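Methylmalonate-semialdehyde dehydrogenase (Oceanimonas doudoroffii, PDB 4ZZ7) catalyses the NAD-dependent, acylating oxidation of methylmalonate semialdehyde, as a member of the aldehyde dehydrogenase family. Local coordinates at residues I7-L15 against P181-Q192; R67-L78 against L159-G169. All blocks are in the same frame, centred on the assembly; numbering follows the deposited sequence.

How the contacts relate
Both contacts lie on the cofactor-binding part of the fold, on the same side of the chain's centre, with their own centres about 15 Å apart. Contact 1 is the outer one. It sets the N-terminal strand and turn against helix 182-193, is only partly buried, and rests mainly on aliphatic side chains. Contact 2 is fully buried. It joins helices 64-80 and 156-167, and adds aromatic rings and a buried arginine on a helix end. Helix 182-193 links the two: its Leu-191 touches both Phe-74 and Phe-162, so one face of this helix meets contact 2 while another receives the N-terminal segment. Along the chain, contact 2 is nested inside the loop that contact 1 closes.

Contact 1: I7-L15 against P181-Q192; sequences IGHLINGQL and PSSTLYIAQLLQ
Leu-10 and Leu-185 both hold CG anti to the backbone N (chi1 177° and -165°), and this sends their branches toward each other between strand and helix. Leu-185 CD1 rests on Leu-10 CB at 4.0 Å. Its other methyl, CD2, meets Leu-15 CD2, also at 4.0 Å. Leu-185 thus touches three side chains of the N-terminal segment, Leu-10, Leu-15 and Ile-7. Leu-10 reaches further along the helix: its CD2 lies 3.7 Å from Ala-188 CB, where the small alanine lets it close on the backbone. Leu-15 crosses the extended Gln-189 side chain at about a right angle, at the more exposed margin. Toward the N-terminal end of segment 181-192, Ile-7 CD1 sits 3.8 Å from Pro-181 CG, and the two side chains cross at about a right angle. It also lies against Ser-182 OG, whose polar partners are Glu-92 and Lys-35. At the far end Gly-13, with positive phi, packs on Gln-192. Leu-10 bonds through its backbone to Val-203 of the neighbouring strand. Helix 182-193 joins parallel strands 171-175 and 201-203, so the N-terminal segment packs on the helix of a beta-alpha-beta crossover in the Rossmann-like NAD-binding domain of aldehyde dehydrogenases.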
loop_
_atom_site.group_PDB
_atom_site.type_symbol
_atom_site.label_atom_id
_atom_site.label_comp_id
_atom_site.label_asym_id
_atom_site.label_seq_id
_atom_site.Cartn_x
_atom_site.Cartn_y
_atom_site.Cartn_z
ATOM N N ILE A 7 24.522 12.597 36.583
ATOM C CA ILE A 7 24.006 11.960 35.361
ATOM C C ILE A 7 24.632 12.564 34.102
ATOM O O ILE A 7 24.605 13.793 33.877
ATOM C CB ILE A 7 22.476 12.105 35.252
ATOM C CG1 ILE A 7 21.798 11.454 36.458
ATOM C CG2 ILE A 7 21.975 11.483 33.950
ATOM C CD1 ILE A 7 20.371 11.901 36.658
ATOM N N GLY A 8 25.159 11.699 33.259
ATOM C CA GLY A 8 25.943 12.168 32.137
ATOM C C GLY A 8 25.221 12.103 30.810
ATOM O O GLY A 8 24.022 12.323 30.721
ATOM N N HIS A 9 26.001 11.781 29.787
ATOM C CA HIS A 9 25.572 11.770 28.413
ATOM C C HIS A 9 26.132 10.536 27.747
ATOM O O HIS A 9 27.210 10.083 28.081
ATOM C CB HIS A 9 26.125 12.974 27.667
ATOM C CG HIS A 9 26.000 14.263 28.404
ATOM N ND1 HIS A 9 24.789 14.777 28.793
ATOM C CD2 HIS A 9 26.935 15.159 28.804
ATOM C CE1 HIS A 9 24.973 15.929 29.412
ATOM N NE2 HIS A 9 26.269 16.185 29.432
ATOM N N LEU A 10 25.399 10.011 26.781
ATOM C CA LEU A 10 25.830 8.876 25.995
ATOM C C LEU A 10 26.293 9.408 24.654
ATOM O O LEU A 10 25.477 9.838 23.835
ATOM C CB LEU A 10 24.657 7.913 25.822
ATOM C CG LEU A 10 24.870 6.665 24.971
ATOM C CD1 LEU A 10 26.039 5.842 25.478
ATOM C CD2 LEU A 10 23.589 5.840 24.984
ATOM N N ILE A 11 27.604 9.404 24.441
ATOM C CA ILE A 11 28.170 9.856 23.174
ATOM C C ILE A 11 29.195 8.874 22.633
ATOM O O ILE A 11 30.244 8.666 23.223
ATOM C CB ILE A 11 28.841 11.233 23.301
ATOM C CG1 ILE A 11 27.819 12.271 23.770
ATOM C CG2 ILE A 11 29.447 11.648 21.967
ATOM C CD1 ILE A 11 28.373 13.669 23.973
ATOM N N ASN A 12 28.894 8.313 21.470
ATOM C CA ASN A 12 29.706 7.267 20.855
ATOM C C ASN A 12 29.912 6.071 21.800
ATOM O O ASN A 12 31.022 5.585 21.979
ATOM C CB ASN A 12 31.030 7.847 20.352
ATOM C CG ASN A 12 31.553 7.137 19.104
ATOM O OD1 ASN A 12 30.945 7.191 18.037
ATOM N ND2 ASN A 12 32.692 6.503 19.224
ATOM N N GLY A 13 28.812 5.617 22.401
ATOM C CA GLY A 13 28.788 4.380 23.195
ATOM C C GLY A 13 29.492 4.472 24.536
ATOM O O GLY A 13 29.936 3.457 25.089
ATOM N N GLN A 14 29.597 5.686 25.064
ATOM C CA GLN A 14 30.310 5.898 26.296
ATOM C C GLN A 14 29.711 7.011 27.090
ATOM O O GLN A 14 29.294 8.015 26.522
ATOM C CB GLN A 14 31.753 6.219 25.987
ATOM C CG GLN A 14 32.523 5.007 25.497
ATOM C CD GLN A 14 33.999 5.236 25.516
ATOM O OE1 GLN A 14 34.464 6.340 25.815
ATOM N NE2 GLN A 14 34.760 4.194 25.197
ATOM N N LEU A 15 29.669 6.815 28.408
ATOM C CA LEU A 15 29.209 7.835 29.346
ATOM C C LEU A 15 30.231 8.935 29.515
ATOM O O LEU A 15 31.356 8.679 29.890
ATOM C CB LEU A 15 28.939 7.231 30.723
ATOM C CG LEU A 15 27.704 6.360 30.853
ATOM C CD1 LEU A 15 27.585 5.943 32.309
ATOM C CD2 LEU A 15 26.444 7.100 30.401
ATOM N N PRO A 181 15.677 12.256 33.624
ATOM C CA PRO A 181 16.570 11.756 32.588
ATOM C C PRO A 181 17.146 10.361 32.769
ATOM O O PRO A 181 17.727 9.826 31.828
ATOM C CB PRO A 181 17.709 12.769 32.629
ATOM C CG PRO A 181 17.799 13.109 34.071
ATOM C CD PRO A 181 16.386 13.144 34.561
ATOM N N SER A 182 17.031 9.781 33.949
ATOM C CA SER A 182 17.691 8.496 34.216
ATOM C C SER A 182 17.067 7.321 33.442
ATOM O O SER A 182 17.786 6.526 32.856
ATOM C CB SER A 182 17.750 8.201 35.729
ATOM O OG SER A 182 18.577 9.136 36.420
ATOM N N SER A 183 15.744 7.209 33.438
ATOM C CA SER A 183 15.096 6.140 32.671
ATOM C C SER A 183 15.544 6.155 31.195
ATOM O O SER A 183 15.883 5.124 30.608
ATOM C CB SER A 183 13.564 6.262 32.756
ATOM O OG SER A 183 13.132 7.618 32.711
ATOM N N THR A 184 15.552 7.353 30.627
ATOM C CA THR A 184 15.820 7.575 29.222
ATOM C C THR A 184 17.237 7.199 28.790
ATOM O O THR A 184 17.444 6.760 27.660
ATOM C CB THR A 184 15.600 9.056 28.913
ATOM O OG1 THR A 184 14.399 9.505 29.560
ATOM C CG2 THR A 184 15.487 9.281 27.429
ATOM N N LEU A 185 18.206 7.434 29.676
ATOM C CA LEU A 185 19.591 7.063 29.458
ATOM C C LEU A 185 19.706 5.576 29.625
ATOM O O LEU A 185 20.360 4.903 28.845
ATOM C CB LEU A 185 20.484 7.754 30.478
ATOM C CG LEU A 185 21.980 7.736 30.157
ATOM C CD1 LEU A 185 22.283 8.621 28.943
ATOM C CD2 LEU A 185 22.764 8.189 31.383
ATOM N N TYR A 186 19.034 5.070 30.643
ATOM C CA TYR A 186 19.051 3.661 30.929
ATOM C C TYR A 186 18.632 2.856 29.721
ATOM O O TYR A 186 19.250 1.843 29.416
ATOM C CB TYR A 186 18.131 3.337 32.099
ATOM C CG TYR A 186 18.268 1.917 32.541
ATOM C CD1 TYR A 186 19.222 1.552 33.486
ATOM C CD2 TYR A 186 17.465 0.929 31.997
ATOM C CE1 TYR A 186 19.354 0.235 33.890
ATOM C CE2 TYR A 186 17.589 -0.387 32.391
ATOM C CZ TYR A 186 18.533 -0.726 33.337
ATOM O OH TYR A 186 18.660 -2.027 33.706
ATOM N N ILE A 187 17.571 3.292 29.047
ATOM C CA ILE A 187 17.082 2.560 27.870
ATOM C C ILE A 187 17.990 2.744 26.672
ATOM O O ILE A 187 18.163 1.815 25.905
ATOM C CB ILE A 187 15.609 2.860 27.485
ATOM C CG1 ILE A 187 15.413 4.318 27.029
ATOM C CG2 ILE A 187 14.690 2.457 28.627
ATOM C CD1 ILE A 187 14.010 4.624 26.527
ATOM N N ALA A 188 18.583 3.920 26.528
ATOM C CA ALA A 188 19.563 4.157 25.470
ATOM C C ALA A 188 20.812 3.302 25.616
ATOM O O ALA A 188 21.450 2.954 24.624
ATOM C CB ALA A 188 19.940 5.619 25.415
ATOM N N GLN A 189 21.161 2.960 26.851
ATOM C CA GLN A 189 22.363 2.166 27.098
ATOM C C GLN A 189 22.124 0.705 26.831
ATOM O O GLN A 189 23.073 -0.022 26.590
ATOM C CB GLN A 189 22.897 2.361 28.516
ATOM C CG GLN A 189 23.078 3.824 28.878
ATOM C CD GLN A 189 23.815 4.025 30.176
ATOM O OE1 GLN A 189 25.037 4.086 30.170
ATOM N NE2 GLN A 189 23.082 4.137 31.299
ATOM N N LEU A 190 20.872 0.271 26.859
ATOM C CA LEU A 190 20.555 -1.115 26.522
ATOM C C LEU A 190 20.746 -1.360 25.043
ATOM O O LEU A 190 20.905 -2.490 24.593
ATOM C CB LEU A 190 19.119 -1.446 26.905
ATOM C CG LEU A 190 18.845 -1.474 28.405
ATOM C CD1 LEU A 190 17.354 -1.639 28.675
ATOM C CD2 LEU A 190 19.676 -2.572 29.072
ATOM N N LEU A 191 20.741 -0.271 24.288
ATOM C CA LEU A 191 20.836 -0.329 22.849
ATOM C C LEU A 191 22.198 -0.812 22.356
ATOM O O LEU A 191 22.272 -1.531 21.370
ATOM C CB LEU A 191 20.475 1.031 22.285
ATOM C CG LEU A 191 19.773 1.056 20.951
ATOM C CD1 LEU A 191 18.592 0.103 20.816
ATOM C CD2 LEU A 191 19.312 2.491 20.729
ATOM N N GLN A 192 23.268 -0.455 23.053
ATOM C CA GLN A 192 24.608 -0.978 22.710
ATOM C C GLN A 192 24.694 -2.496 22.856
ATOM O O GLN A 192 25.265 -3.171 21.991
ATOM C CB GLN A 192 25.718 -0.324 23.550
ATOM C CG GLN A 192 26.362 0.897 22.903
ATOM C CD GLN A 192 25.388 2.069 22.663
ATOM O OE1 GLN A 192 24.531 2.392 23.525
ATOM N NE2 GLN A 192 25.531 2.729 21.488
#

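Contact 2: R67-L78 against L159-G169; sequences RARVMFRFKELL and LWMFPMAIVCG
A Schellman motif closes helix 156-167 at Gly-169, and Arg-67 of helix 64-80 reaches across to it. Arg-67 NE donates to Val-167 O at 2.6 Å, with an N-H...O angle of 156°. The oxygen lies near the guanidinium plane, at its edge, while NE stands well above the carbonyl plane. NH2 adds a weak bond to the same oxygen at 3.1 Å. The bend at chi3 (-68°) turns the guanidinium over the helix end, with Gly-169 N beneath one face. Its positive charge there probably suits the negative end of the helix dipole. NH1 has a weak bond to Trp-59 O, and Trp-59 NE1 also donates to Ile-166 O. A leucine in place of Arg-67 would probably leave the buried Val-167 O without these two N-H groups and the helix end without its nearby positive charge.

Helix 156-167 connects parallel strands 144-148 and 171-175 in a beta-alpha-beta crossover of the Rossmann-like domain, and its Trp-160 touches the bound NAD. Helix 64-80 runs roughly antiparallel to it, at 147°, with the segment axes 9.6 Å apart at their closest. Val-167 CG2 lies 3.6 Å from Ala-68 CA and also touches Met-71 CG. Met-71 is bent at chi2 and chi3, which lays CE on Pro-163 CB at 3.6 Å. Pro-163 sits at a kink in its helix. Further along, Leu-159 CD2 comes to the edge of the Phe-74 ring, 3.7 Å from CE2. The same CE2 meets Phe-162 CE1 at 4.2 Å, and the two side chains cross at about a right angle. Away from this interface, Phe-72 meets Phe-72 and Lys-75 of the second subunit.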
loop_
_atom_site.group_PDB
_atom_site.type_symbol
_atom_site.label_atom_id
_atom_site.label_comp_id
_atom_site.label_asym_id
_atom_site.label_seq_id
_atom_site.Cartn_x
_atom_site.Cartn_y
_atom_site.Cartn_z
ATOM N N ARG A 67 19.553 -4.069 10.435
ATOM C CA ARG A 67 19.205 -2.969 11.335
ATOM C C ARG A 67 18.045 -3.356 12.249
ATOM O O ARG A 67 18.040 -2.989 13.413
ATOM C CB ARG A 67 18.826 -1.696 10.575
ATOM C CG ARG A 67 19.910 -1.178 9.671
ATOM C CD ARG A 67 19.712 0.289 9.354
ATOM N NE ARG A 67 18.546 0.551 8.513
ATOM C CZ ARG A 67 18.580 0.861 7.225
ATOM N NH1 ARG A 67 19.721 0.928 6.561
ATOM N NH2 ARG A 67 17.452 1.099 6.589
ATOM N N ALA A 68 17.060 -4.074 11.710
ATOM C CA ALA A 68 15.850 -4.409 12.451
ATOM C C ALA A 68 16.120 -5.409 13.560
ATOM O O ALA A 68 15.498 -5.341 14.625
ATOM C CB ALA A 68 14.787 -4.943 11.522
ATOM N N ARG A 69 17.075 -6.305 13.324
ATOM C CA ARG A 69 17.479 -7.278 14.332
ATOM C C ARG A 69 18.035 -6.584 15.599
ATOM O O ARG A 69 18.024 -7.157 16.711
ATOM C CB ARG A 69 18.494 -8.284 13.761
ATOM C CG ARG A 69 17.955 -9.225 12.690
ATOM C CD ARG A 69 18.993 -10.268 12.316
ATOM N NE ARG A 69 19.136 -10.384 10.867
ATOM C CZ ARG A 69 18.396 -11.147 10.076
ATOM N NH1 ARG A 69 17.431 -11.907 10.568
ATOM N NH2 ARG A 69 18.626 -11.139 8.770
ATOM N N VAL A 70 18.518 -5.359 15.456
ATOM C CA VAL A 70 18.918 -4.635 16.637
ATOM C C VAL A 70 17.687 -4.361 17.474
ATOM O O VAL A 70 17.728 -4.501 18.681
ATOM C CB VAL A 70 19.656 -3.328 16.320
ATOM C CG1 VAL A 70 20.035 -2.601 17.610
ATOM C CG2 VAL A 70 20.916 -3.614 15.521
ATOM N N MET A 71 16.595 -3.992 16.821
ATOM C CA MET A 71 15.343 -3.670 17.518
ATOM C C MET A 71 14.632 -4.888 18.105
ATOM O O MET A 71 13.945 -4.785 19.119
ATOM C CB MET A 71 14.390 -2.909 16.601
ATOM C CG MET A 71 14.969 -1.611 16.012
ATOM S SD MET A 71 15.741 -0.358 17.096
ATOM C CE MET A 71 14.525 -0.430 18.379
ATOM N N PHE A 72 14.811 -6.025 17.446
ATOM C CA PHE A 72 14.366 -7.329 17.950
ATOM C C PHE A 72 15.048 -7.680 19.274
ATOM O O PHE A 72 14.402 -8.138 20.197
ATOM C CB PHE A 72 14.675 -8.429 16.919
ATOM C CG PHE A 72 13.573 -8.684 15.942
ATOM C CD1 PHE A 72 12.389 -9.283 16.348
ATOM C CD2 PHE A 72 13.731 -8.373 14.610
ATOM C CE1 PHE A 72 11.385 -9.558 15.432
ATOM C CE2 PHE A 72 12.729 -8.628 13.690
ATOM C CZ PHE A 72 11.558 -9.227 14.099
ATOM N N ARG A 73 16.361 -7.486 19.330
ATOM C CA ARG A 73 17.166 -7.710 20.545
ATOM C C ARG A 73 16.872 -6.675 21.623
ATOM O O ARG A 73 16.826 -6.985 22.795
ATOM C CB ARG A 73 18.669 -7.680 20.216
ATOM C CG ARG A 73 19.186 -8.952 19.567
ATOM C CD ARG A 73 20.647 -8.820 19.172
ATOM N NE ARG A 73 20.934 -9.357 17.832
ATOM C CZ ARG A 73 21.362 -8.658 16.761
ATOM N NH1 ARG A 73 21.575 -7.331 16.808
ATOM N NH2 ARG A 73 21.587 -9.308 15.612
ATOM N N PHE A 74 16.704 -5.443 21.191
ATOM C CA PHE A 74 16.255 -4.369 22.042
ATOM C C PHE A 74 14.887 -4.669 22.696
ATOM O O PHE A 74 14.701 -4.430 23.881
ATOM C CB PHE A 74 16.193 -3.091 21.190
ATOM C CG PHE A 74 16.024 -1.828 21.977
ATOM C CD1 PHE A 74 16.808 -1.573 23.085
ATOM C CD2 PHE A 74 15.105 -0.872 21.587
ATOM C CE1 PHE A 74 16.653 -0.402 23.809
ATOM C CE2 PHE A 74 14.939 0.307 22.290
ATOM C CZ PHE A 74 15.715 0.543 23.411
ATOM N N LYS A 75 13.948 -5.210 21.920
ATOM C CA LYS A 75 12.614 -5.610 22.406
ATOM C C LYS A 75 12.732 -6.395 23.713
ATOM O O LYS A 75 12.055 -6.117 24.694
ATOM C CB LYS A 75 11.927 -6.476 21.348
ATOM C CG LYS A 75 10.442 -6.282 21.229
ATOM C CD LYS A 75 9.680 -7.212 22.144
ATOM C CE LYS A 75 9.121 -8.404 21.407
ATOM N NZ LYS A 75 7.694 -8.496 21.792
ATOM N N GLU A 76 13.652 -7.347 23.695
ATOM C CA GLU A 76 13.910 -8.264 24.792
ATOM C C GLU A 76 14.473 -7.589 26.012
ATOM O O GLU A 76 14.017 -7.806 27.110
ATOM C CB GLU A 76 14.921 -9.317 24.334
ATOM C CG GLU A 76 14.442 -10.158 23.172
ATOM C CD GLU A 76 13.188 -10.889 23.549
ATOM O OE1 GLU A 76 12.131 -10.633 22.901
ATOM O OE2 GLU A 76 13.261 -11.684 24.530
ATOM N N LEU A 77 15.494 -6.787 25.807
ATOM C CA LEU A 77 16.177 -6.116 26.889
ATOM C C LEU A 77 15.239 -5.232 27.660
ATOM O O LEU A 77 15.349 -5.109 28.870
ATOM C CB LEU A 77 17.288 -5.245 26.327
ATOM C CG LEU A 77 18.379 -6.007 25.619
ATOM C CD1 LEU A 77 19.412 -5.043 25.115
ATOM C CD2 LEU A 77 19.008 -6.999 26.572
ATOM N N LEU A 78 14.324 -4.595 26.944
ATOM C CA LEU A 78 13.417 -3.670 27.562
ATOM C C LEU A 78 12.499 -4.409 28.510
ATOM O O LEU A 78 12.268 -3.954 29.623
ATOM C CB LEU A 78 12.632 -2.932 26.501
ATOM C CG LEU A 78 13.426 -1.927 25.671
ATOM C CD1 LEU A 78 12.510 -1.256 24.652
ATOM C CD2 LEU A 78 14.085 -0.884 26.548
ATOM N N LEU A 159 10.853 6.507 22.515
ATOM C CA LEU A 159 10.638 5.319 21.674
ATOM C C LEU A 159 9.716 5.603 20.485
ATOM O O LEU A 159 9.676 4.869 19.507
ATOM C CB LEU A 159 10.117 4.158 22.506
ATOM C CG LEU A 159 11.156 3.606 23.491
ATOM C CD1 LEU A 159 10.460 2.726 24.535
ATOM C CD2 LEU A 159 12.328 2.876 22.805
ATOM N N TRP A 160 8.987 6.695 20.547
ATOM C CA TRP A 160 8.313 7.191 19.364
ATOM C C TRP A 160 9.279 7.477 18.238
ATOM O O TRP A 160 8.939 7.315 17.069
ATOM C CB TRP A 160 7.543 8.476 19.686
ATOM C CG TRP A 160 6.284 8.259 20.464
ATOM C CD1 TRP A 160 5.837 7.093 21.017
ATOM C CD2 TRP A 160 5.299 9.244 20.766
ATOM N NE1 TRP A 160 4.623 7.292 21.636
ATOM C CE2 TRP A 160 4.276 8.606 21.499
ATOM C CE3 TRP A 160 5.178 10.602 20.482
ATOM C CZ2 TRP A 160 3.159 9.275 21.942
ATOM C CZ3 TRP A 160 4.074 11.258 20.915
ATOM C CH2 TRP A 160 3.071 10.603 21.644
ATOM N N MET A 161 10.479 7.917 18.588
ATOM C CA MET A 161 11.370 8.553 17.632
ATOM C C MET A 161 12.522 7.679 17.162
ATOM O O MET A 161 12.616 7.349 15.977
ATOM C CB MET A 161 11.922 9.841 18.252
ATOM C CG MET A 161 10.853 10.859 18.621
ATOM S SD MET A 161 11.574 12.343 19.350
ATOM C CE MET A 161 10.111 13.157 20.005
ATOM N N PHE A 162 13.403 7.319 18.088
ATOM C CA PHE A 162 14.672 6.704 17.698
ATOM C C PHE A 162 14.663 5.242 17.255
ATOM O O PHE A 162 15.483 4.865 16.432
ATOM C CB PHE A 162 15.768 6.958 18.735
ATOM C CG PHE A 162 15.639 6.191 20.012
ATOM C CD1 PHE A 162 16.107 4.892 20.107
ATOM C CD2 PHE A 162 15.147 6.803 21.145
ATOM C CE1 PHE A 162 16.055 4.207 21.308
ATOM C CE2 PHE A 162 15.077 6.126 22.340
ATOM C CZ PHE A 162 15.541 4.827 22.429
ATOM N N PRO A 163 13.758 4.409 17.792
ATOM C CA PRO A 163 13.666 3.090 17.175
ATOM C C PRO A 163 13.449 3.219 15.669
ATOM O O PRO A 163 14.249 2.723 14.897
ATOM C CB PRO A 163 12.467 2.454 17.881
ATOM C CG PRO A 163 12.483 3.082 19.218
ATOM C CD PRO A 163 12.876 4.514 18.964
ATOM N N MET A 164 12.416 3.951 15.271
ATOM C CA MET A 164 12.030 4.003 13.858
ATOM C C MET A 164 13.070 4.772 13.055
ATOM O O MET A 164 13.395 4.381 11.933
ATOM C CB MET A 164 10.643 4.637 13.661
ATOM C CG MET A 164 10.200 4.743 12.194
ATOM S SD MET A 164 10.082 3.160 11.336
ATOM C CE MET A 164 8.611 2.528 12.120
ATOM N N ALA A 165 13.590 5.857 13.622
ATOM C CA ALA A 165 14.575 6.665 12.927
ATOM C C ALA A 165 15.827 5.843 12.639
ATOM O O ALA A 165 16.360 5.879 11.521
ATOM C CB ALA A 165 14.907 7.895 13.745
ATOM N N ILE A 166 16.273 5.086 13.639
ATOM C CA ILE A 166 17.508 4.310 13.525
ATOM C C ILE A 166 17.319 3.191 12.507
ATOM O O ILE A 166 18.096 3.039 11.574
ATOM C CB ILE A 166 17.958 3.751 14.882
ATOM C CG1 ILE A 166 18.551 4.888 15.720
ATOM C CG2 ILE A 166 18.996 2.659 14.710
ATOM C CD1 ILE A 166 18.692 4.584 17.194
ATOM N N VAL A 167 16.251 2.433 12.662
ATOM C CA VAL A 167 16.005 1.310 11.777
ATOM C C VAL A 167 15.834 1.791 10.331
ATOM O O VAL A 167 16.131 1.043 9.404
ATOM C CB VAL A 167 14.797 0.481 12.265
ATOM C CG1 VAL A 167 13.475 0.964 11.653
ATOM C CG2 VAL A 167 15.018 -0.982 11.974
ATOM N N CYS A 168 15.365 3.032 10.144
ATOM C CA CYS A 168 15.330 3.669 8.816
ATOM C C CYS A 168 16.709 4.122 8.175
ATOM O O CYS A 168 16.745 4.743 7.077
ATOM C CB CYS A 168 14.367 4.843 8.863
ATOM S SG CYS A 168 12.656 4.298 8.923
ATOM N N GLY A 169 17.822 3.819 8.858
ATOM C CA GLY A 169 19.158 4.092 8.357
ATOM C C GLY A 169 19.790 5.367 8.878
ATOM O O GLY A 169 20.834 5.758 8.374
#